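Local coordinates for YrdC-like domain-containing protein (Streptococcus mutans, PDB 3L7V) that is of unknown function but carries a YrdC-like fold, may bind double-stranded RNA and may take part in tRNA modification, at residues F50-G55 with V211-E216; E123-G128 with G270-K275; I130-A135 with G247-Q252; E139-K142 with G147-E150. One frame throughout, in Å; residues are numbered along the deposited sequence.

How the contacts relate
Contacts 1, 2 and 3 all reach the mixed beta sheet of the YrdC-like fold. Contact 1 lies on the far side of the chain's centre from contacts 2 and 3, with centres about 27 Å and 32 Å away. Contacts 2 and 3 share strand 127-132, contact 2 at its start and contact 3 at its end, their centres about 21 Å apart. Contact 4 sits on the helices that follow this strand, about 17 Å between centres from contact 3, which it touches where Trp133 CZ2 meets Leu141 CD2 at 4.0 Å. Sulfate ions, probably from the crystallisation liquor, lie beside Ile52 of contact 1 and Ala135 of contact 3.

Contact 1. Residues F50-G55 with V211-E216; sequences FEIVKG and VDLVIE
Helix 47-54 packs one isoleucine, Ile52, against the chain entering strand 213-216 in the mixed sheet of the YrdC-like fold, where Asp212 and Leu213 receive it. Ile52 spends its two branches on different neighbours. Its CG2 methyl lies 4.0 Å from Asp212 CB and stands near the carboxylate as well, at 4.1 Å from Asp212 OD2. Its longer branch reaches across to the leucine, bringing CD1 to 3.8 Å from Leu213 CB and 4.1 Å from Leu213 CD2. With chi1 at -69°, CG2 lies opposite the backbone N, and the extended chi2 of 175° carries CD1 out to the leucine. The isoleucine and leucine side chains meet at about a right angle, so the terminal methyl abuts CB and one delta methyl of Leu213. Strand 59-64 adds to the same apolar patch through Ile60, which touches Ile52, and it pairs with the backbone of Leu213 and Ile215. On the other side of strand 213-216 runs strand 37-40. A sulfate ion, probably from the crystallisation liquor, lies about 4 Å from the side chain of Ile52. No hydrogen bond joins the two segments, and the 123 Å² they bury comes from these three residues. The helix is therefore held here by apolar packing. The carboxylate of Asp212 takes its polar partners from Arg80, in a salt bridge through OD1, and from Val59 N, which donates to OD2, so it offers Ile52 only van der Waals contact.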
loop_
_atom_site.group_PDB
_atom_site.type_symbol
_atom_site.label_atom_id
_atom_site.label_comp_id
_atom_site.label_asym_id
_atom_site.label_seq_id
_atom_site.Cartn_x
_atom_site.Cartn_y
_atom_site.Cartn_z
ATOM N N PHE A 50 16.317 -4.496 5.203
ATOM C CA PHE A 50 15.635 -5.471 6.054
ATOM C C PHE A 50 16.044 -5.367 7.539
ATOM O O PHE A 50 15.180 -5.256 8.419
ATOM C CB PHE A 50 15.889 -6.886 5.516
ATOM C CG PHE A 50 15.297 -7.992 6.359
ATOM C CD1 PHE A 50 16.071 -8.647 7.308
ATOM C CD2 PHE A 50 13.987 -8.402 6.170
ATOM C CE1 PHE A 50 15.540 -9.684 8.073
ATOM C CE2 PHE A 50 13.447 -9.427 6.929
ATOM C CZ PHE A 50 14.225 -10.069 7.887
ATOM N N GLU A 51 17.349 -5.413 7.816
ATOM C CA GLU A 51 17.843 -5.372 9.199
ATOM C C GLU A 51 17.439 -4.077 9.911
ATOM O O GLU A 51 17.143 -4.092 11.101
ATOM C CB GLU A 51 19.366 -5.570 9.261
ATOM C CG GLU A 51 19.854 -6.920 8.721
ATOM C CD GLU A 51 19.404 -8.128 9.568
ATOM O OE1 GLU A 51 19.214 -7.976 10.794
ATOM O OE2 GLU A 51 19.256 -9.238 9.006
ATOM N N ILE A 52 17.417 -2.963 9.179
ATOM C CA ILE A 52 16.984 -1.687 9.753
ATOM C C ILE A 52 15.502 -1.665 10.148
ATOM O O ILE A 52 15.154 -1.208 11.233
ATOM C CB ILE A 52 17.333 -0.486 8.836
ATOM C CG1 ILE A 52 18.849 -0.280 8.820
ATOM C CG2 ILE A 52 16.618 0.799 9.319
ATOM C CD1 ILE A 52 19.315 0.779 7.879
ATOM N N VAL A 53 14.633 -2.185 9.285
ATOM C CA VAL A 53 13.198 -2.171 9.562
ATOM C C VAL A 53 12.817 -3.233 10.615
ATOM O O VAL A 53 11.883 -3.056 11.411
ATOM C CB VAL A 53 12.358 -2.278 8.249
ATOM C CG1 VAL A 53 12.251 -3.713 7.770
ATOM C CG2 VAL A 53 10.989 -1.680 8.449
ATOM N N LYS A 54 13.562 -4.323 10.630
ATOM C CA LYS A 54 13.430 -5.325 11.678
ATOM C C LYS A 54 13.761 -4.756 13.084
ATOM O O LYS A 54 13.121 -5.129 14.070
ATOM C CB LYS A 54 14.311 -6.523 11.349
ATOM C CG LYS A 54 14.227 -7.654 12.340
ATOM C CD LYS A 54 15.143 -8.789 11.923
ATOM C CE LYS A 54 15.235 -9.832 13.017
ATOM N NZ LYS A 54 16.083 -10.971 12.572
ATOM N N GLY A 55 14.737 -3.849 13.172
ATOM C CA GLY A 55 15.086 -3.211 14.437
ATOM C C GLY A 55 14.051 -2.221 14.980
ATOM O O GLY A 55 13.373 -1.526 14.215
ATOM N N VAL A 211 15.440 10.109 8.448
ATOM C CA VAL A 211 15.303 8.695 8.090
ATOM C C VAL A 211 16.655 7.993 8.273
ATOM O O VAL A 211 17.690 8.665 8.260
ATOM C CB VAL A 211 14.767 8.559 6.634
ATOM C CG1 VAL A 211 15.276 7.309 5.947
ATOM C CG2 VAL A 211 13.245 8.625 6.623
ATOM N N ASP A 212 16.639 6.668 8.478
ATOM C CA ASP A 212 17.864 5.900 8.756
ATOM C C ASP A 212 18.627 5.415 7.505
ATOM O O ASP A 212 19.826 5.167 7.577
ATOM C CB ASP A 212 17.580 4.699 9.676
ATOM C CG ASP A 212 16.814 5.078 10.946
ATOM O OD1 ASP A 212 17.043 6.171 11.511
ATOM O OD2 ASP A 212 15.966 4.269 11.384
ATOM N N LEU A 213 17.935 5.275 6.374
ATOM C CA LEU A 213 18.549 4.839 5.110
ATOM C C LEU A 213 17.685 5.244 3.904
ATOM O O LEU A 213 16.458 5.227 3.982
ATOM C CB LEU A 213 18.746 3.318 5.102
ATOM C CG LEU A 213 19.339 2.621 3.873
ATOM C CD1 LEU A 213 20.849 2.735 3.879
ATOM C CD2 LEU A 213 18.931 1.154 3.837
ATOM N N VAL A 214 18.334 5.602 2.799
ATOM C CA VAL A 214 17.643 5.886 1.543
ATOM C C VAL A 214 18.115 4.945 0.433
ATOM O O VAL A 214 19.298 4.935 0.080
ATOM C CB VAL A 214 17.885 7.342 1.055
ATOM C CG1 VAL A 214 17.135 7.595 -0.261
ATOM C CG2 VAL A 214 17.483 8.366 2.134
ATOM N N ILE A 215 17.189 4.163 -0.122
ATOM C CA ILE A 215 17.512 3.288 -1.236
ATOM C C ILE A 215 17.130 3.980 -2.548
ATOM O O ILE A 215 15.973 4.375 -2.719
ATOM C CB ILE A 215 16.781 1.932 -1.092
ATOM C CG1 ILE A 215 17.267 1.186 0.157
ATOM C CG2 ILE A 215 16.951 1.084 -2.331
ATOM C CD1 ILE A 215 16.271 0.125 0.689
ATOM N N GLU A 216 18.105 4.131 -3.454
ATOM C CA GLU A 216 17.931 4.844 -4.735
ATOM C C GLU A 216 17.762 3.913 -5.948
ATOM O O GLU A 216 18.405 2.865 -6.009
ATOM C CB GLU A 216 19.125 5.774 -5.004
ATOM C CG GLU A 216 19.403 6.795 -3.899
ATOM C CD GLU A 216 20.424 7.867 -4.301
ATOM O OE1 GLU A 216 20.866 7.894 -5.472
ATOM O OE2 GLU A 216 20.779 8.695 -3.438
#

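Contact 2. Residues E123-G128 with G270-K275; sequences EDILLG and GLDIDK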
loop_
_atom_site.group_PDB
_atom_site.type_symbol
_atom_site.label_atom_id
_atom_site.label_comp_id
_atom_site.label_asym_id
_atom_site.label_seq_id
_atom_site.Cartn_x
_atom_site.Cartn_y
_atom_site.Cartn_z
ATOM N N GLU A 123 -1.227 -10.954 -13.065
ATOM C CA GLU A 123 -0.817 -10.068 -14.148
ATOM C C GLU A 123 0.119 -8.948 -13.699
ATOM O O GLU A 123 0.539 -8.115 -14.502
ATOM C CB GLU A 123 -2.053 -9.501 -14.845
ATOM C CG GLU A 123 -2.900 -10.591 -15.479
ATOM C CD GLU A 123 -4.005 -10.048 -16.352
ATOM O OE1 GLU A 123 -4.135 -8.808 -16.451
ATOM O OE2 GLU A 123 -4.746 -10.869 -16.940
ATOM N N ASP A 124 0.453 -8.944 -12.416
ATOM C CA ASP A 124 1.390 -7.968 -11.857
ATOM C C ASP A 124 0.938 -6.507 -12.007
ATOM O O ASP A 124 1.680 -5.673 -12.519
ATOM C CB ASP A 124 2.793 -8.151 -12.449
ATOM C CG ASP A 124 3.807 -7.169 -11.859
ATOM O OD1 ASP A 124 3.525 -6.599 -10.782
ATOM O OD2 ASP A 124 4.879 -6.957 -12.470
ATOM N N ILE A 125 -0.272 -6.198 -11.551
ATOM C CA ILE A 125 -0.757 -4.822 -11.579
ATOM C C ILE A 125 -0.903 -4.261 -10.168
ATOM O O ILE A 125 -1.514 -4.892 -9.304
ATOM C CB ILE A 125 -2.106 -4.681 -12.270
ATOM C CG1 ILE A 125 -2.087 -5.277 -13.683
ATOM C CG2 ILE A 125 -2.474 -3.213 -12.342
ATOM C CD1 ILE A 125 -3.481 -5.513 -14.249
ATOM N N LEU A 126 -0.347 -3.067 -9.956
ATOM C CA LEU A 126 -0.455 -2.370 -8.679
ATOM C C LEU A 126 -1.919 -2.052 -8.312
ATOM O O LEU A 126 -2.649 -1.429 -9.092
ATOM C CB LEU A 126 0.435 -1.106 -8.687
ATOM C CG LEU A 126 0.203 0.104 -7.752
ATOM C CD1 LEU A 126 -0.312 -0.257 -6.376
ATOM C CD2 LEU A 126 1.468 0.937 -7.629
ATOM N N LEU A 127 -2.336 -2.466 -7.116
ATOM C CA LEU A 127 -3.738 -2.322 -6.699
ATOM C C LEU A 127 -3.882 -2.126 -5.181
ATOM O O LEU A 127 -3.260 -2.857 -4.412
ATOM C CB LEU A 127 -4.542 -3.570 -7.152
ATOM C CG LEU A 127 -5.993 -3.731 -6.700
ATOM C CD1 LEU A 127 -6.932 -2.840 -7.537
ATOM C CD2 LEU A 127 -6.409 -5.195 -6.805
ATOM N N GLY A 128 -4.713 -1.165 -4.761
ATOM C CA GLY A 128 -5.076 -0.993 -3.354
ATOM C C GLY A 128 -6.591 -0.985 -3.063
ATOM O O GLY A 128 -7.359 -0.324 -3.758
ATOM N N GLY A 270 -5.276 6.538 -11.159
ATOM C CA GLY A 270 -3.846 6.264 -11.107
ATOM C C GLY A 270 -3.291 5.277 -12.126
ATOM O O GLY A 270 -3.956 4.945 -13.116
ATOM N N LEU A 271 -2.058 4.818 -11.887
ATOM C CA LEU A 271 -1.369 3.895 -12.795
ATOM C C LEU A 271 -2.280 2.726 -13.256
ATOM O O LEU A 271 -2.901 2.050 -12.432
ATOM C CB LEU A 271 -0.099 3.338 -12.127
ATOM C CG LEU A 271 0.856 2.542 -13.031
ATOM C CD1 LEU A 271 1.523 3.436 -14.074
ATOM C CD2 LEU A 271 1.916 1.779 -12.239
ATOM N N ASP A 272 -2.346 2.506 -14.566
ATOM C CA ASP A 272 -3.106 1.395 -15.171
ATOM C C ASP A 272 -4.614 1.395 -14.915
ATOM O O ASP A 272 -5.234 0.332 -14.894
ATOM C CB ASP A 272 -2.536 0.031 -14.751
ATOM C CG ASP A 272 -1.285 -0.349 -15.522
ATOM O OD1 ASP A 272 -1.066 0.180 -16.632
ATOM O OD2 ASP A 272 -0.518 -1.192 -15.015
ATOM N N ILE A 273 -5.206 2.568 -14.729
ATOM C CA ILE A 273 -6.640 2.644 -14.452
ATOM C C ILE A 273 -7.474 1.956 -15.560
ATOM O O ILE A 273 -8.520 1.367 -15.283
ATOM C CB ILE A 273 -7.112 4.115 -14.200
ATOM C CG1 ILE A 273 -8.605 4.166 -13.852
ATOM C CG2 ILE A 273 -6.773 5.022 -15.388
ATOM C CD1 ILE A 273 -8.968 3.400 -12.574
ATOM N N ASP A 274 -7.002 2.022 -16.805
ATOM C CA ASP A 274 -7.715 1.384 -17.916
ATOM C C ASP A 274 -7.843 -0.154 -17.772
ATOM O O ASP A 274 -8.908 -0.723 -18.035
ATOM C CB ASP A 274 -7.073 1.762 -19.266
ATOM C CG ASP A 274 -5.642 1.234 -19.412
ATOM O OD1 ASP A 274 -5.283 0.780 -20.514
ATOM O OD2 ASP A 274 -4.874 1.256 -18.428
ATOM N N LYS A 275 -6.773 -0.830 -17.360
ATOM C CA LYS A 275 -6.837 -2.283 -17.150
ATOM C C LYS A 275 -7.694 -2.659 -15.944
ATOM O O LYS A 275 -8.363 -3.689 -15.938
ATOM C CB LYS A 275 -5.444 -2.888 -16.994
ATOM C CG LYS A 275 -4.586 -2.848 -18.265
ATOM C CD LYS A 275 -3.130 -3.173 -17.940
ATOM C CE LYS A 275 -2.254 -3.107 -19.185
ATOM N NZ LYS A 275 -0.824 -3.365 -18.866
HETATM O O HOH W 1 -2.589 1.490 -9.633
HETATM O O HOH W 2 0.697 -1.780 -12.268
#
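Ile125 meets Asp272 where the chain leaves helix 111-123 through a Schellman motif at Asp124, just before strand 127-132 of the mixed sheet of the YrdC-like fold; the opposing segment opens with a type II turn, Gly270 to Ile273, that leads into helix 273-283. The CG2 methyl of Ile125 comes obliquely onto the aspartate, 3.9 Å from Asp272 OD2 and 4.0 Å from Asp272 CB. A chi1 of -54° turns this methyl away from its own backbone N, and the other branch, extended at chi2, sends CD1 to 4.3 Å from Lys275 CB. Further along helix 273-283, Ile276 and His279 also touch Ile125, while His120 packs on it from helix 111-123, so the isoleucine is wedged between two helices. Asp272 occupies the N-cap position, yet its side chain makes no capping bond. With chi1 at -79° its CG lies beside its own backbone N, and OD2 faces the Ile125-Leu126 backbone through a water. Lys275 and Glu123 carry opposite charges but remain apart, with 6.8 Å between Lys275 NZ and Glu123 OE1. The polar connections between the segments run through two waters. One donates to both Leu126 O and Leu271 O, linking the two backbones. The second accepts from Leu126 N at 2.8 Å and donates to Asp272 OD2 at 3.1 Å, the same carboxylate oxygen that the isoleucine methyl touches.

Contact 3. Residues I130-A135 with G247-Q252; sequences ILPWKA and GKLIPQ. With SO4 (sulfate ion), chain C.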
loop_
_atom_site.group_PDB
_atom_site.type_symbol
_atom_site.label_atom_id
_atom_site.label_comp_id
_atom_site.label_asym_id
_atom_site.label_seq_id
_atom_site.Cartn_x
_atom_site.Cartn_y
_atom_site.Cartn_z
ATOM N N ILE A 130 -9.724 -0.789 0.104
ATOM C CA ILE A 130 -10.118 -0.520 1.483
ATOM C C ILE A 130 -11.020 -1.640 1.993
ATOM O O ILE A 130 -12.148 -1.805 1.504
ATOM C CB ILE A 130 -10.852 0.833 1.595
ATOM C CG1 ILE A 130 -9.972 1.953 1.042
ATOM C CG2 ILE A 130 -11.261 1.134 3.049
ATOM C CD1 ILE A 130 -10.564 3.316 1.228
ATOM N N LEU A 131 -10.511 -2.397 2.973
ATOM C CA LEU A 131 -11.200 -3.560 3.560
ATOM C C LEU A 131 -11.282 -3.534 5.115
ATOM O O LEU A 131 -10.522 -2.826 5.766
ATOM C CB LEU A 131 -10.505 -4.851 3.092
ATOM C CG LEU A 131 -10.590 -5.175 1.590
ATOM C CD1 LEU A 131 -9.541 -6.210 1.162
ATOM C CD2 LEU A 131 -12.017 -5.624 1.200
ATOM N N PRO A 132 -12.205 -4.315 5.708
ATOM C CA PRO A 132 -12.237 -4.510 7.172
ATOM C C PRO A 132 -11.270 -5.613 7.614
ATOM O O PRO A 132 -10.934 -6.475 6.809
ATOM C CB PRO A 132 -13.676 -4.983 7.446
ATOM C CG PRO A 132 -14.389 -5.005 6.080
ATOM C CD PRO A 132 -13.295 -5.049 5.039
ATOM N N TRP A 133 -10.842 -5.600 8.873
ATOM C CA TRP A 133 -10.006 -6.689 9.420
ATOM C C TRP A 133 -10.846 -7.867 9.906
ATOM O O TRP A 133 -11.954 -7.683 10.418
ATOM C CB TRP A 133 -9.136 -6.199 10.594
ATOM C CG TRP A 133 -7.965 -5.340 10.198
ATOM C CD1 TRP A 133 -8.009 -4.053 9.727
ATOM C CD2 TRP A 133 -6.575 -5.700 10.253
ATOM N NE1 TRP A 133 -6.732 -3.597 9.478
ATOM C CE2 TRP A 133 -5.835 -4.584 9.798
ATOM C CE3 TRP A 133 -5.882 -6.855 10.642
ATOM C CZ2 TRP A 133 -4.439 -4.593 9.717
ATOM C CZ3 TRP A 133 -4.494 -6.859 10.561
ATOM C CH2 TRP A 133 -3.790 -5.733 10.104
ATOM N N LYS A 134 -10.314 -9.073 9.759
ATOM C CA LYS A 134 -10.906 -10.241 10.420
ATOM C C LYS A 134 -10.828 -10.085 11.938
ATOM O O LYS A 134 -9.785 -9.702 12.469
ATOM C CB LYS A 134 -10.188 -11.518 9.998
ATOM C CG LYS A 134 -10.523 -11.958 8.598
ATOM C CD LYS A 134 -9.345 -12.671 7.971
ATOM C CE LYS A 134 -9.486 -14.168 8.078
ATOM N NZ LYS A 134 -10.530 -14.612 7.126
ATOM N N ALA A 135 -11.924 -10.380 12.633
ATOM C CA ALA A 135 -11.973 -10.214 14.091
ATOM C C ALA A 135 -10.726 -10.735 14.799
ATOM O O ALA A 135 -10.144 -10.044 15.632
ATOM C CB ALA A 135 -13.212 -10.878 14.676
ATOM N N GLY A 247 -18.159 1.060 7.122
ATOM C CA GLY A 247 -16.990 0.200 7.210
ATOM C C GLY A 247 -17.289 -1.290 7.093
ATOM O O GLY A 247 -16.387 -2.127 7.244
ATOM N N LYS A 248 -18.551 -1.630 6.829
ATOM C CA LYS A 248 -18.938 -3.026 6.627
ATOM C C LYS A 248 -18.685 -3.491 5.178
ATOM O O LYS A 248 -18.895 -2.728 4.241
ATOM C CB LYS A 248 -20.410 -3.228 7.011
ATOM N N LEU A 249 -18.222 -4.733 5.011
ATOM C CA LEU A 249 -17.995 -5.332 3.682
ATOM C C LEU A 249 -19.223 -5.214 2.753
ATOM O O LEU A 249 -20.350 -5.390 3.203
ATOM C CB LEU A 249 -17.596 -6.812 3.841
ATOM C CG LEU A 249 -16.933 -7.592 2.693
ATOM C CD1 LEU A 249 -15.680 -6.884 2.198
ATOM C CD2 LEU A 249 -16.603 -9.037 3.124
ATOM N N ILE A 250 -19.006 -4.883 1.478
ATOM C CA ILE A 250 -20.078 -4.925 0.464
ATOM C C ILE A 250 -20.570 -6.360 0.264
ATOM O O ILE A 250 -19.820 -7.314 0.509
ATOM C CB ILE A 250 -19.600 -4.400 -0.914
ATOM C CG1 ILE A 250 -18.466 -5.285 -1.446
ATOM C CG2 ILE A 250 -19.199 -2.909 -0.833
ATOM C CD1 ILE A 250 -18.029 -4.987 -2.865
ATOM N N PRO A 251 -21.831 -6.524 -0.182
ATOM C CA PRO A 251 -22.433 -7.844 -0.436
ATOM C C PRO A 251 -21.875 -8.552 -1.665
ATOM O O PRO A 251 -21.340 -7.893 -2.564
ATOM C CB PRO A 251 -23.914 -7.516 -0.687
ATOM C CG PRO A 251 -24.123 -6.157 -0.141
ATOM C CD PRO A 251 -22.818 -5.442 -0.298
ATOM N N GLN A 252 -22.007 -9.879 -1.689
ATOM C CA GLN A 252 -21.779 -10.681 -2.891
ATOM C C GLN A 252 -22.860 -10.393 -3.912
ATOM O O GLN A 252 -24.039 -10.421 -3.583
ATOM C CB GLN A 252 -21.834 -12.180 -2.573
ATOM C CG GLN A 252 -20.496 -12.868 -2.406
ATOM C CD GLN A 252 -19.832 -13.237 -3.728
ATOM O OE1 GLN A 252 -20.359 -14.027 -4.515
ATOM N NE2 GLN A 252 -18.654 -12.682 -3.959
HETATM S S SO4 C . -14.337 -12.768 10.513
HETATM O O1 SO4 C . -15.703 -13.067 10.093
HETATM O O2 SO4 C . -14.301 -11.400 11.031
HETATM O O3 SO4 C . -13.931 -13.700 11.562
HETATM O O4 SO4 C . -13.428 -12.928 9.377
#
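A proline ring set against a backbone carbonyl is the odd feature here: Pro132, last residue of strand 127-132 in the mixed sheet of the YrdC-like fold, places CG 3.7 Å from Gly247 O. The same ring atom lies 4.0 Å from Leu249 N, so the proline rests on the backbone of the loop between strands 239-241 and 265-268. No hydrogen bond crosses between the segments. The end of the Leu249 side chain completes the contact. With chi1 at -163° its CG turns away from its own N, and CD1 reaches both Pro132 CD, at 4.1 Å, and Leu131 CD2, at 4.0 Å. It meets the ring at about a right angle and Leu131 more obliquely. Helix 111-123 covers this apolar cluster through Tyr117 on Leu131 and Ile113 on Leu249. Farther along, Trp133 hydrogen-bonds Ser159 through NE1, and Lys134 stands at the N-cap of helix 135-143. A sulfate ion, probably from the crystallisation liquor, sits at this helix start: Ala135 N donates to sulfate O2 at 3.0 Å in a nearly straight bond of 175°.

Contact 4. Residues E139-K142 with G147-E150; sequences EKLK and GREE
The backbones of Lys142, near the end of helix 135-143, and Gly147, in the turn ahead of helix 149-152, approach most closely, with 6.8 Å between their CA atoms. Glu149 supplies the largest share of the contact with the aliphatic part of its side chain. Its CG lies 3.7 Å from Lys142 CG and 4.1 Å from Leu141 CG, and its carboxylate carbon CD is 3.9 Å from Lys142 CG. The bend at chi2, 82°, turns the carboxylate toward helix 135-143, OE2 coming to 4.0 Å from Lys142 CA. The glutamate side chain meets the lysine at about a right angle but runs past Leu141 in the opposite sense. Bent at chi3, -56°, the lysine carries NZ away, 6.5 Å from Glu149 OE1, so the lysine-glutamate contact is made by carbon atoms and not by a salt bridge. Leu141 has a second neighbour in Arg148, whose aliphatic chain crosses obliquely, with Arg148 CD 4.0 Å from Leu141 CD1. The guanidinium group of Arg148 is held by other partners, forming a salt bridge with Asp146 and a cation-pi contact with Tyr144. Lys75 binds both Gly147 O and the carboxylate of Glu150. The arrangement is that of two helices following one another in the chain, helix 135-143 and a weakly bonded helix about 149-152, joined by a short connection and packed against each other within the YrdC-like domain.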
loop_
_atom_site.group_PDB
_atom_site.type_symbol
_atom_site.label_atom_id
_atom_site.label_comp_id
_atom_site.label_asym_id
_atom_site.label_seq_id
_atom_site.Cartn_x
_atom_site.Cartn_y
_atom_site.Cartn_z
ATOM N N GLU A 139 -7.550 -8.721 16.876
ATOM C CA GLU A 139 -7.114 -9.040 18.242
ATOM C C GLU A 139 -5.601 -9.194 18.310
ATOM O O GLU A 139 -4.946 -8.560 19.130
ATOM C CB GLU A 139 -7.783 -10.311 18.773
ATOM C CG GLU A 139 -9.247 -10.128 19.136
ATOM C CD GLU A 139 -9.481 -8.866 19.939
ATOM O OE1 GLU A 139 -8.740 -8.641 20.921
ATOM O OE2 GLU A 139 -10.400 -8.098 19.586
ATOM N N LYS A 140 -5.049 -10.041 17.448
ATOM C CA LYS A 140 -3.602 -10.175 17.348
ATOM C C LYS A 140 -2.926 -8.817 17.109
ATOM O O LYS A 140 -1.967 -8.473 17.797
ATOM C CB LYS A 140 -3.225 -11.179 16.264
ATOM C CG LYS A 140 -3.464 -12.630 16.667
ATOM N N LEU A 141 -3.438 -8.043 16.154
ATOM C CA LEU A 141 -2.940 -6.687 15.914
ATOM C C LEU A 141 -2.763 -5.923 17.227
ATOM O O LEU A 141 -1.696 -5.374 17.502
ATOM C CB LEU A 141 -3.888 -5.920 14.982
ATOM C CG LEU A 141 -3.500 -4.502 14.543
ATOM C CD1 LEU A 141 -2.145 -4.472 13.827
ATOM C CD2 LEU A 141 -4.585 -3.903 13.655
ATOM N N LYS A 142 -3.814 -5.904 18.042
ATOM C CA LYS A 142 -3.798 -5.173 19.307
ATOM C C LYS A 142 -2.920 -5.837 20.370
ATOM O O LYS A 142 -2.460 -5.183 21.305
ATOM C CB LYS A 142 -5.222 -4.984 19.832
ATOM C CG LYS A 142 -6.100 -4.196 18.885
ATOM C CD LYS A 142 -7.336 -3.669 19.573
ATOM C CE LYS A 142 -8.132 -4.784 20.215
ATOM N NZ LYS A 142 -9.239 -4.222 21.035
ATOM N N GLY A 147 -0.029 0.067 20.592
ATOM C CA GLY A 147 -1.071 0.977 20.126
ATOM C C GLY A 147 -0.959 1.434 18.672
ATOM O O GLY A 147 -1.312 2.571 18.349
ATOM N N ARG A 148 -0.476 0.551 17.794
ATOM C CA ARG A 148 -0.262 0.887 16.375
ATOM C C ARG A 148 -1.560 1.048 15.555
ATOM O O ARG A 148 -1.561 1.723 14.516
ATOM C CB ARG A 148 0.654 -0.151 15.715
ATOM C CG ARG A 148 0.137 -1.570 15.819
ATOM C CD ARG A 148 1.086 -2.570 15.169
ATOM N NE ARG A 148 2.338 -2.685 15.903
ATOM C CZ ARG A 148 3.325 -3.510 15.571
ATOM N NH1 ARG A 148 4.427 -3.550 16.305
ATOM N NH2 ARG A 148 3.213 -4.296 14.507
ATOM N N GLU A 149 -2.648 0.437 16.038
ATOM C CA GLU A 149 -3.971 0.516 15.407
ATOM C C GLU A 149 -4.419 1.959 15.262
ATOM O O GLU A 149 -5.327 2.271 14.490
ATOM C CB GLU A 149 -5.029 -0.237 16.228
ATOM C CG GLU A 149 -4.501 -1.402 17.033
ATOM C CD GLU A 149 -3.896 -0.966 18.356
ATOM O OE1 GLU A 149 -4.566 -0.203 19.085
ATOM O OE2 GLU A 149 -2.760 -1.392 18.665
ATOM N N GLU A 150 -3.793 2.839 16.027
ATOM C CA GLU A 150 -4.156 4.244 16.004
ATOM C C GLU A 150 -3.664 4.898 14.705
ATOM O O GLU A 150 -4.309 5.807 14.176
ATOM C CB GLU A 150 -3.593 4.939 17.249
ATOM C CG GLU A 150 -3.695 6.449 17.264
ATOM C CD GLU A 150 -2.807 7.090 18.341
ATOM O OE1 GLU A 150 -2.863 8.333 18.500
ATOM O OE2 GLU A 150 -2.053 6.356 19.026
#